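Local atomic coordinates of DUF4974 domain-containing protein (Parabacteroides distasonis, PDB entry 4M0N), a protein that probably acts as a membrane-anchored anti-sigma factor, this chain being its C-terminal part with the FecR and FecR C-terminal domains. Residues Leu160-Thr165 against His172-Met177; Ser95-Ala100 against Lys151-Leu156; Asp192-Glu197 against Tyr212-Arg217. The protein carries 1 engineered substitution. One frame throughout, in Å; residues are numbered along the deposited sequence.

Contact 1. Residues Leu160-Thr165 against His172-Met177; sequences LYFNRT and HDLERM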
loop_
_atom_site.group_PDB
_atom_site.type_symbol
_atom_site.label_atom_id
_atom_site.label_comp_id
_atom_site.label_asym_id
_atom_site.label_seq_id
_atom_site.Cartn_x
_atom_site.Cartn_y
_atom_site.Cartn_z
ATOM N N LEU A 160 10.974 -3.385 1.212
ATOM C CA LEU A 160 9.984 -4.049 0.378
ATOM C C LEU A 160 9.690 -5.389 1.002
ATOM O O LEU A 160 10.584 -6.046 1.512
ATOM C CB LEU A 160 10.535 -4.279 -1.035
ATOM C CG LEU A 160 10.805 -3.026 -1.851
ATOM C CD1 LEU A 160 11.646 -3.351 -3.082
ATOM C CD2 LEU A 160 9.499 -2.349 -2.258
ATOM N N TYR A 161 8.419 -5.778 0.990
ATOM C CA TYR A 161 8.038 -7.083 1.489
ATOM C C TYR A 161 7.068 -7.714 0.502
ATOM O O TYR A 161 6.006 -7.134 0.209
ATOM C CB TYR A 161 7.366 -6.928 2.855
ATOM C CG TYR A 161 6.731 -8.194 3.388
ATOM C CD1 TYR A 161 7.451 -9.381 3.489
ATOM C CD2 TYR A 161 5.407 -8.203 3.785
ATOM C CE1 TYR A 161 6.860 -10.532 3.992
ATOM C CE2 TYR A 161 4.814 -9.340 4.295
ATOM C CZ TYR A 161 5.539 -10.500 4.403
ATOM O OH TYR A 161 4.953 -11.635 4.894
ATOM N N PHE A 162 7.440 -8.886 0.002
ATOM C CA PHE A 162 6.586 -9.623 -0.924
ATOM C C PHE A 162 6.313 -10.977 -0.320
ATOM O O PHE A 162 7.212 -11.656 0.145
ATOM C CB PHE A 162 7.228 -9.747 -2.303
ATOM C CG PHE A 162 7.679 -8.428 -2.880
ATOM C CD1 PHE A 162 6.797 -7.358 -2.991
ATOM C CD2 PHE A 162 8.989 -8.260 -3.305
ATOM C CE1 PHE A 162 7.207 -6.140 -3.526
ATOM C CE2 PHE A 162 9.398 -7.046 -3.839
ATOM C CZ PHE A 162 8.515 -5.991 -3.951
ATOM N N ASN A 163 5.045 -11.334 -0.275
ATOM C CA ASN A 163 4.645 -12.636 0.209
ATOM C C ASN A 163 3.617 -13.159 -0.763
ATOM O O ASN A 163 2.457 -12.793 -0.694
ATOM C CB ASN A 163 4.093 -12.537 1.622
ATOM C CG ASN A 163 3.655 -13.886 2.177
ATOM O OD1 ASN A 163 4.101 -14.950 1.724
ATOM N ND2 ASN A 163 2.787 -13.848 3.177
ATOM N N ARG A 164 4.070 -14.007 -1.691
ATOM C CA ARG A 164 3.218 -14.481 -2.788
ATOM C C ARG A 164 2.546 -13.298 -3.481
ATOM O O ARG A 164 1.348 -13.303 -3.816
ATOM C CB ARG A 164 2.183 -15.503 -2.285
ATOM C CG ARG A 164 1.654 -16.397 -3.400
ATOM C CD ARG A 164 0.821 -17.560 -2.877
ATOM N NE ARG A 164 0.611 -18.539 -3.945
ATOM C CZ ARG A 164 -0.257 -18.404 -4.948
ATOM N NH1 ARG A 164 -1.042 -17.333 -5.034
ATOM N NH2 ARG A 164 -0.347 -19.359 -5.871
ATOM N N THR A 165 3.336 -12.249 -3.686
ATOM C CA THR A 165 2.837 -11.058 -4.319
ATOM C C THR A 165 2.896 -11.239 -5.817
ATOM O O THR A 165 3.929 -11.657 -6.339
ATOM C CB THR A 165 3.691 -9.837 -3.928
ATOM O OG1 THR A 165 3.682 -9.715 -2.508
ATOM C CG2 THR A 165 3.150 -8.576 -4.547
ATOM N N HIS A 172 4.508 -2.432 -9.913
ATOM C CA HIS A 172 3.962 -1.124 -9.543
ATOM C C HIS A 172 4.649 -0.564 -8.286
ATOM O O HIS A 172 5.005 0.602 -8.251
ATOM C CB HIS A 172 2.472 -1.241 -9.320
ATOM C CG HIS A 172 1.682 -1.257 -10.586
ATOM N ND1 HIS A 172 0.384 -0.793 -10.660
ATOM C CD2 HIS A 172 2.016 -1.651 -11.837
ATOM C CE1 HIS A 172 -0.052 -0.914 -11.905
ATOM N NE2 HIS A 172 0.918 -1.435 -12.638
ATOM N N ASP A 173 4.884 -1.407 -7.284
ATOM C CA ASP A 173 5.619 -0.980 -6.091
ATOM C C ASP A 173 7.006 -0.475 -6.438
ATOM O O ASP A 173 7.479 0.550 -5.901
ATOM C CB ASP A 173 5.797 -2.108 -5.080
ATOM C CG ASP A 173 4.513 -2.509 -4.394
ATOM O OD1 ASP A 173 3.519 -1.776 -4.482
ATOM O OD2 ASP A 173 4.536 -3.566 -3.734
ATOM N N LEU A 174 7.689 -1.197 -7.324
ATOM C CA LEU A 174 9.035 -0.784 -7.722
ATOM C C LEU A 174 9.029 0.534 -8.476
ATOM O O LEU A 174 9.836 1.445 -8.177
ATOM C CB LEU A 174 9.725 -1.864 -8.552
ATOM C CG LEU A 174 9.940 -3.239 -7.893
ATOM C CD1 LEU A 174 10.699 -4.145 -8.854
ATOM C CD2 LEU A 174 10.646 -3.168 -6.557
ATOM N N GLU A 175 8.115 0.667 -9.428
ATOM C CA GLU A 175 8.012 1.920 -10.164
ATOM C C GLU A 175 7.800 3.111 -9.245
ATOM O O GLU A 175 8.429 4.170 -9.390
ATOM C CB GLU A 175 6.861 1.890 -11.172
ATOM C CG GLU A 175 7.027 0.936 -12.320
ATOM C CD GLU A 175 5.893 1.087 -13.310
ATOM O OE1 GLU A 175 4.749 0.736 -12.944
ATOM O OE2 GLU A 175 6.165 1.547 -14.430
ATOM N N ARG A 176 6.921 2.941 -8.266
ATOM C CA ARG A 176 6.635 4.008 -7.335
ATOM C C ARG A 176 7.776 4.316 -6.354
ATOM O O ARG A 176 8.058 5.477 -6.057
ATOM C CB ARG A 176 5.370 3.660 -6.556
ATOM C CG ARG A 176 4.141 3.755 -7.420
ATOM C CD ARG A 176 2.875 3.646 -6.574
ATOM N NE ARG A 176 2.713 2.305 -6.039
ATOM C CZ ARG A 176 1.849 1.391 -6.485
ATOM N NH1 ARG A 176 1.044 1.643 -7.490
ATOM N NH2 ARG A 176 1.816 0.186 -5.919
ATOM N N MET A 177 8.420 3.267 -5.863
ATOM C CA MET A 177 9.537 3.430 -4.929
ATOM C C MET A 177 10.723 4.103 -5.559
ATOM O O MET A 177 11.306 4.995 -4.942
ATOM C CB MET A 177 10.015 2.084 -4.379
ATOM C CG MET A 177 11.259 2.199 -3.488
ATOM S SD MET A 177 11.525 0.716 -2.487
ATOM C CE MET A 177 10.232 0.790 -1.227
#

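Contact 2. Residues Ser95-Ala100 against Lys151-Leu156; sequences SFNVKA and KVTAWL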
loop_
_atom_site.group_PDB
_atom_site.type_symbol
_atom_site.label_atom_id
_atom_site.label_comp_id
_atom_site.label_asym_id
_atom_site.label_seq_id
_atom_site.Cartn_x
_atom_site.Cartn_y
_atom_site.Cartn_z
ATOM N N SER A 95 -3.348 1.568 14.866
ATOM C CA SER A 95 -2.386 1.904 13.817
ATOM C C SER A 95 -2.485 0.842 12.759
ATOM O O SER A 95 -2.564 -0.353 13.040
ATOM C CB SER A 95 -0.954 2.107 14.323
ATOM O OG SER A 95 -0.317 0.913 14.792
ATOM N N PHE A 96 -2.504 1.294 11.525
ATOM C CA PHE A 96 -2.810 0.401 10.414
ATOM C C PHE A 96 -2.367 0.992 9.100
ATOM O O PHE A 96 -2.273 2.228 8.952
ATOM C CB PHE A 96 -4.303 0.114 10.360
ATOM C CG PHE A 96 -5.141 1.365 10.279
ATOM C CD1 PHE A 96 -5.444 2.094 11.420
ATOM C CD2 PHE A 96 -5.606 1.815 9.063
ATOM C CE1 PHE A 96 -6.174 3.273 11.334
ATOM C CE2 PHE A 96 -6.321 3.019 8.968
ATOM C CZ PHE A 96 -6.625 3.729 10.120
ATOM N N ASN A 97 -2.085 0.084 8.163
ATOM C CA ASN A 97 -1.744 0.424 6.788
ATOM C C ASN A 97 -2.916 0.257 5.855
ATOM O O ASN A 97 -3.646 -0.713 5.919
ATOM C CB ASN A 97 -0.639 -0.529 6.295
ATOM C CG ASN A 97 0.131 0.014 5.124
ATOM O OD1 ASN A 97 0.984 0.909 5.281
ATOM N ND2 ASN A 97 -0.083 -0.585 3.949
ATOM N N VAL A 98 -3.079 1.225 4.951
ATOM C CA VAL A 98 -4.081 1.145 3.901
ATOM C C VAL A 98 -3.340 1.325 2.593
ATOM O O VAL A 98 -2.726 2.360 2.344
ATOM C CB VAL A 98 -5.126 2.261 4.024
ATOM C CG1 VAL A 98 -6.147 2.117 2.951
ATOM C CG2 VAL A 98 -5.788 2.244 5.402
ATOM N N LYS A 99 -3.373 0.276 1.794
ATOM C CA LYS A 99 -2.719 0.301 0.479
ATOM C C LYS A 99 -3.818 0.237 -0.539
ATOM O O LYS A 99 -4.456 -0.820 -0.730
ATOM C CB LYS A 99 -1.751 -0.849 0.322
ATOM C CG LYS A 99 -0.982 -0.741 -0.979
ATOM C CD LYS A 99 0.002 -1.854 -1.115
ATOM C CE LYS A 99 0.738 -1.695 -2.437
ATOM N NZ LYS A 99 1.853 -2.668 -2.413
ATOM N N ALA A 100 -4.058 1.350 -1.235
ATOM C CA ALA A 100 -5.241 1.504 -2.108
ATOM C C ALA A 100 -4.918 2.394 -3.292
ATOM O O ALA A 100 -5.548 3.390 -3.525
ATOM C CB ALA A 100 -6.433 2.051 -1.317
ATOM N N LYS A 151 6.034 -6.237 8.597
ATOM C CA LYS A 151 6.630 -6.426 7.276
ATOM C C LYS A 151 5.854 -5.661 6.211
ATOM O O LYS A 151 6.447 -5.072 5.273
ATOM C CB LYS A 151 6.723 -7.906 6.952
ATOM C CG LYS A 151 7.700 -8.650 7.860
ATOM C CD LYS A 151 7.815 -10.107 7.448
ATOM C CE LYS A 151 8.715 -10.946 8.354
ATOM N NZ LYS A 151 10.019 -10.331 8.714
ATOM N N VAL A 152 4.531 -5.633 6.358
ATOM C CA VAL A 152 3.663 -4.881 5.435
ATOM C C VAL A 152 4.113 -3.430 5.372
ATOM O O VAL A 152 4.103 -2.825 4.284
ATOM C CB VAL A 152 2.172 -4.966 5.855
ATOM C CG1 VAL A 152 1.285 -4.004 5.032
ATOM C CG2 VAL A 152 1.641 -6.372 5.668
ATOM N N THR A 153 4.508 -2.889 6.520
ATOM C CA THR A 153 4.828 -1.482 6.700
ATOM C C THR A 153 6.339 -1.239 6.679
ATOM O O THR A 153 6.789 -0.253 7.188
ATOM C CB THR A 153 4.221 -0.911 8.007
ATOM O OG1 THR A 153 4.709 -1.608 9.170
ATOM C CG2 THR A 153 2.702 -1.019 7.941
ATOM N N ALA A 154 7.082 -2.160 6.071
ATOM C CA ALA A 154 8.535 -2.014 5.966
ATOM C C ALA A 154 8.874 -0.819 5.091
ATOM O O ALA A 154 9.955 -0.227 5.215
ATOM C CB ALA A 154 9.143 -3.264 5.377
ATOM N N TRP A 155 7.963 -0.506 4.185
ATOM C CA TRP A 155 8.122 0.658 3.332
ATOM C C TRP A 155 8.451 1.933 4.106
ATOM O O TRP A 155 9.172 2.777 3.612
ATOM C CB TRP A 155 6.929 0.838 2.395
ATOM C CG TRP A 155 5.630 1.310 3.022
ATOM C CD1 TRP A 155 4.575 0.529 3.390
ATOM C CD2 TRP A 155 5.253 2.665 3.317
ATOM N NE1 TRP A 155 3.570 1.309 3.917
ATOM C CE2 TRP A 155 3.961 2.626 3.884
ATOM C CE3 TRP A 155 5.883 3.904 3.167
ATOM C CZ2 TRP A 155 3.279 3.785 4.245
ATOM C CZ3 TRP A 155 5.210 5.045 3.558
ATOM C CH2 TRP A 155 3.929 4.973 4.099
ATOM N N LEU A 156 7.942 2.058 5.331
ATOM C CA LEU A 156 8.229 3.200 6.180
ATOM C C LEU A 156 9.740 3.427 6.332
ATOM O O LEU A 156 10.170 4.574 6.375
ATOM C CB LEU A 156 7.621 2.983 7.578
ATOM C CG LEU A 156 6.092 2.807 7.617
ATOM C CD1 LEU A 156 5.608 2.364 8.993
ATOM C CD2 LEU A 156 5.416 4.078 7.221
#

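Contact 3. Residues Asp192-Glu197 against Tyr212-Arg217; sequences DYIYGE and YSTGIR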
loop_
_atom_site.group_PDB
_atom_site.type_symbol
_atom_site.label_atom_id
_atom_site.label_comp_id
_atom_site.label_asym_id
_atom_site.label_seq_id
_atom_site.Cartn_x
_atom_site.Cartn_y
_atom_site.Cartn_z
ATOM N N ASP A 192 3.951 -15.018 -12.284
ATOM C CA ASP A 192 4.785 -15.300 -11.120
ATOM C C ASP A 192 4.250 -14.651 -9.837
ATOM O O ASP A 192 3.611 -13.599 -9.861
ATOM C CB ASP A 192 6.214 -14.822 -11.360
ATOM C CG ASP A 192 6.771 -15.287 -12.690
ATOM O OD1 ASP A 192 6.328 -14.761 -13.737
ATOM O OD2 ASP A 192 7.659 -16.168 -12.682
ATOM N N TYR A 193 4.532 -15.312 -8.721
ATOM C CA TYR A 193 4.273 -14.749 -7.404
ATOM C C TYR A 193 5.620 -14.585 -6.703
ATOM O O TYR A 193 6.473 -15.485 -6.748
ATOM C CB TYR A 193 3.336 -15.661 -6.614
ATOM C CG TYR A 193 1.955 -15.737 -7.218
ATOM C CD1 TYR A 193 1.106 -14.639 -7.172
ATOM C CD2 TYR A 193 1.499 -16.900 -7.847
ATOM C CE1 TYR A 193 -0.152 -14.682 -7.735
ATOM C CE2 TYR A 193 0.233 -16.957 -8.412
ATOM C CZ TYR A 193 -0.587 -15.849 -8.352
ATOM O OH TYR A 193 -1.849 -15.869 -8.894
ATOM N N ILE A 194 5.821 -13.424 -6.086
ATOM C CA ILE A 194 7.111 -13.075 -5.526
ATOM C C ILE A 194 7.124 -13.156 -4.007
ATOM O O ILE A 194 6.151 -12.768 -3.331
ATOM C CB ILE A 194 7.529 -11.659 -5.960
ATOM C CG1 ILE A 194 7.425 -11.513 -7.486
ATOM C CG2 ILE A 194 8.917 -11.308 -5.448
ATOM C CD1 ILE A 194 8.306 -12.435 -8.292
ATOM N N TYR A 195 8.237 -13.661 -3.489
ATOM C CA TYR A 195 8.490 -13.736 -2.054
ATOM C C TYR A 195 9.808 -13.044 -1.752
ATOM O O TYR A 195 10.755 -13.129 -2.536
ATOM C CB TYR A 195 8.601 -15.200 -1.598
ATOM C CG TYR A 195 7.349 -16.020 -1.821
ATOM C CD1 TYR A 195 7.046 -16.544 -3.078
ATOM C CD2 TYR A 195 6.476 -16.284 -0.771
ATOM C CE1 TYR A 195 5.906 -17.299 -3.283
ATOM C CE2 TYR A 195 5.331 -17.041 -0.960
ATOM C CZ TYR A 195 5.043 -17.540 -2.216
ATOM O OH TYR A 195 3.898 -18.293 -2.395
ATOM N N GLY A 196 9.871 -12.382 -0.603
ATOM C CA GLY A 196 11.135 -11.842 -0.111
ATOM C C GLY A 196 11.002 -10.518 0.602
ATOM O O GLY A 196 9.978 -9.854 0.526
ATOM N N GLU A 197 12.053 -10.174 1.335
ATOM C CA GLU A 197 12.153 -8.925 2.063
ATOM C C GLU A 197 13.444 -8.296 1.626
ATOM O O GLU A 197 14.471 -8.967 1.595
ATOM C CB GLU A 197 12.230 -9.158 3.574
ATOM C CG GLU A 197 10.958 -9.676 4.199
ATOM C CD GLU A 197 11.176 -10.054 5.638
ATOM O OE1 GLU A 197 11.535 -9.154 6.423
ATOM O OE2 GLU A 197 11.013 -11.253 5.964
ATOM N N TYR A 212 16.960 -14.215 -9.937
ATOM C CA TYR A 212 17.383 -15.436 -9.238
ATOM C C TYR A 212 16.209 -16.357 -8.901
ATOM O O TYR A 212 16.328 -17.580 -8.996
ATOM C CB TYR A 212 18.159 -15.076 -7.963
ATOM C CG TYR A 212 18.681 -16.270 -7.179
ATOM C CD1 TYR A 212 17.866 -16.947 -6.266
ATOM C CD2 TYR A 212 19.994 -16.712 -7.342
ATOM C CE1 TYR A 212 18.343 -18.041 -5.550
ATOM C CE2 TYR A 212 20.479 -17.800 -6.626
ATOM C CZ TYR A 212 19.651 -18.460 -5.732
ATOM O OH TYR A 212 20.133 -19.537 -5.023
ATOM N N SER A 213 15.082 -15.773 -8.511
ATOM C CA SER A 213 13.911 -16.538 -8.088
ATOM C C SER A 213 13.022 -17.026 -9.234
ATOM O O SER A 213 12.388 -18.072 -9.117
ATOM C CB SER A 213 13.057 -15.692 -7.134
ATOM O OG SER A 213 13.794 -15.337 -5.978
ATOM N N THR A 214 12.964 -16.269 -10.329
ATOM C CA THR A 214 11.950 -16.494 -11.363
ATOM C C THR A 214 12.493 -16.748 -12.758
ATOM O O THR A 214 11.760 -17.244 -13.612
ATOM C CB THR A 214 11.018 -15.273 -11.471
ATOM O OG1 THR A 214 11.768 -14.141 -11.946
ATOM C CG2 THR A 214 10.410 -14.967 -10.120
ATOM N N GLY A 215 13.763 -16.408 -12.991
ATOM C CA GLY A 215 14.308 -16.343 -14.339
ATOM C C GLY A 215 13.999 -15.048 -15.085
ATOM O O GLY A 215 14.540 -14.809 -16.159
ATOM N N ILE A 216 13.161 -14.182 -14.526
ATOM C CA ILE A 216 12.836 -12.927 -15.206
ATOM C C ILE A 216 14.096 -12.059 -15.342
ATOM O O ILE A 216 14.781 -11.805 -14.355
ATOM C CB ILE A 216 11.737 -12.166 -14.440
ATOM C CG1 ILE A 216 10.424 -12.955 -14.492
ATOM C CG2 ILE A 216 11.508 -10.764 -15.012
ATOM C CD1 ILE A 216 9.448 -12.546 -13.416
ATOM N N ARG A 217 14.418 -11.639 -16.565
ATOM C CA ARG A 217 15.535 -10.729 -16.795
ATOM C C ARG A 217 15.013 -9.321 -17.019
ATOM O O ARG A 217 13.809 -9.108 -17.221
ATOM C CB ARG A 217 16.379 -11.164 -18.000
ATOM C CG ARG A 217 17.240 -12.391 -17.738
ATOM C CD ARG A 217 18.065 -12.787 -18.954
ATOM N NE ARG A 217 18.413 -14.208 -18.869
ATOM C CZ ARG A 217 19.464 -14.709 -18.218
ATOM N NH1 ARG A 217 20.333 -13.913 -17.595
ATOM N NH2 ARG A 217 19.650 -16.027 -18.196
#

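Contact 1. Residues Leu160-Thr165 against His172-Met177
L160 and M177 carry the tightest meeting, with L160 CD2 only 3.4 Å from M177 CE, closer than two methyls usually come. M177 leaves its helix with CG anti to the backbone N (chi1 175°) and bends back at its last torsion, which brings the sulfur and terminal methyl obliquely across the end of the leucine, against CG and CD2; a flexible, unbranched thioether can bend to meet it. The other branch, L160 CD1, turns to L174 and lies 3.6 Å from L174 CD2, the two leucines crossing at about a right angle. An alanine in place of L160 would remove both methyls and would probably open a gap between M177 and L174, leaving the methionine end free to turn.

Strand 159-166 runs directly into helix 167-178, which folds back over it almost antiparallel, the short axes 10.7 Å apart. On the strand's edge lies 193-199, its antiparallel partner, so the contact packs helix 167-178 on the first strand of a two-stranded antiparallel sheet, within the FecR C-terminal domain, a family grouped with the secretin N0 domains.

F162 also points at the helix. Its CE1 approaches D173 OD2 at 3.7 Å, the oxygen lying in the plane of the ring at its edge, with carboxylate and ring nearly coplanar (12°). The ring edge, which carries slight positive charge, is a reasonable neighbour for a carboxylate. The other oxygen, D173 OD1, makes salt bridges to R176 NH2 (3.0 Å), one turn further along the helix, and to K99 from outside the two segments.

Beyond F162 the strand turns its corner: T165 OG1 accepts from N163 N at 3.1 Å, and R164 and T165 together face I194 in a G1 beta bulge.

Contact 2. Residues Ser95-Ala100 against Lys151-Leu156
N97 reaches from the strand into the angle between V152, T153 and W155. Its CB rests on T153, 3.8 Å from CG2, the two side chains sliding past each other in opposite directions. From there CG stands anti to the backbone N (chi1 -159°), which carries the amide away from the strand and up to the turn after helix 149-152.

At the tip the two amide ends meet different neighbours. OD1 accepts the indole N-H of W155, NE1 to OD1 being 3.0 Å with a fairly straight angle of 160° at the hydrogen. The oxygen lies in the plane of the indole, so the ring offers its N-H edge squarely, although the donor is tilted 27° out of the amide's own carbonyl plane.

Strand 94-100 belongs to the antiparallel sheet of the FecR domain, while helix 149-152 and the 3-10 segment that follows lead on to the C-terminal domain. The contact therefore ties the connecting segment to that sheet.

ND2, the other end of the amide, lies against V152 CG1 at 3.8 Å and gives a hydrogen bond to E67 on the neighbouring strand 67-72. An asparagine suits this buried place because it can accept from the indole and donate to the carboxylate at once, which fixes its flip. L156 CD2 lies over one face of the W155 ring, toward its rim, and H30 packs edge-to-face with it.

Contact 3. Residues Asp192-Glu197 against Tyr212-Arg217
A carboxylate set against aliphatic carbon is the striking feature here: D192 faces T214 and I216, and no hydrogen bond crosses between the two segments. D192 OD2 lies 3.7 Å from T214 CB, while D192 OD1 approaches I216 CD1 at 3.8 Å, the two side chains arriving from opposite directions. A little further along the strand, I194 CD1 touches T214 CG2 at 3.8 Å, crossing it at about a right angle.

The two branches of T214 do different work. CG2 lies anti to the carbonyl carbon and faces the strand, whereas OG1 (chi1 66°) is turned back to its own backbone. There it accepts from I216 N at 2.9 Å and 160°, an ST turn, and donates to the carbonyl of I210 one helical turn earlier. The helix 203-214 ends here, with G215 adopting positive phi (82°), a conformation easy for glycine, and the turn presents I216 to D192 and, beyond it, to F190 and L227.

The contact thus joins the start of strand 193-199 to the C-terminal end of helix 203-214 in the FecR C-terminal domain. The charge of D192 is met from outside the two segments, by a salt bridge from K229 to OD1, so it is probably balanced there; between strand and helix end, the fit itself rests on van der Waals contact, with the threonine hydroxyl spent inside its own turn.

Contacts 1 and 2 are buried near the middle of the chain, whereas contact 3 lies some 20 Å from its centre and is only partly buried. Contacts 1 and 3 share one two-stranded sheet: strands 159-166 and 193-199 are neighbours, and one carries helix 167-178 while the other meets the end of helix 203-214. Contact 2, in the FecR domain and its connection, reaches contact 1 through the K99-D173 salt bridge and Y161 packing on K151 and V152, and contact 3 through the K151-E197 salt bridge. Chemistry differs accordingly: mainly hydrocarbon packing, with one carboxylate at a ring edge, in contact 1; a buried indole-amide bond in contact 2; a carboxylate beside aliphatic carbons in contact 3.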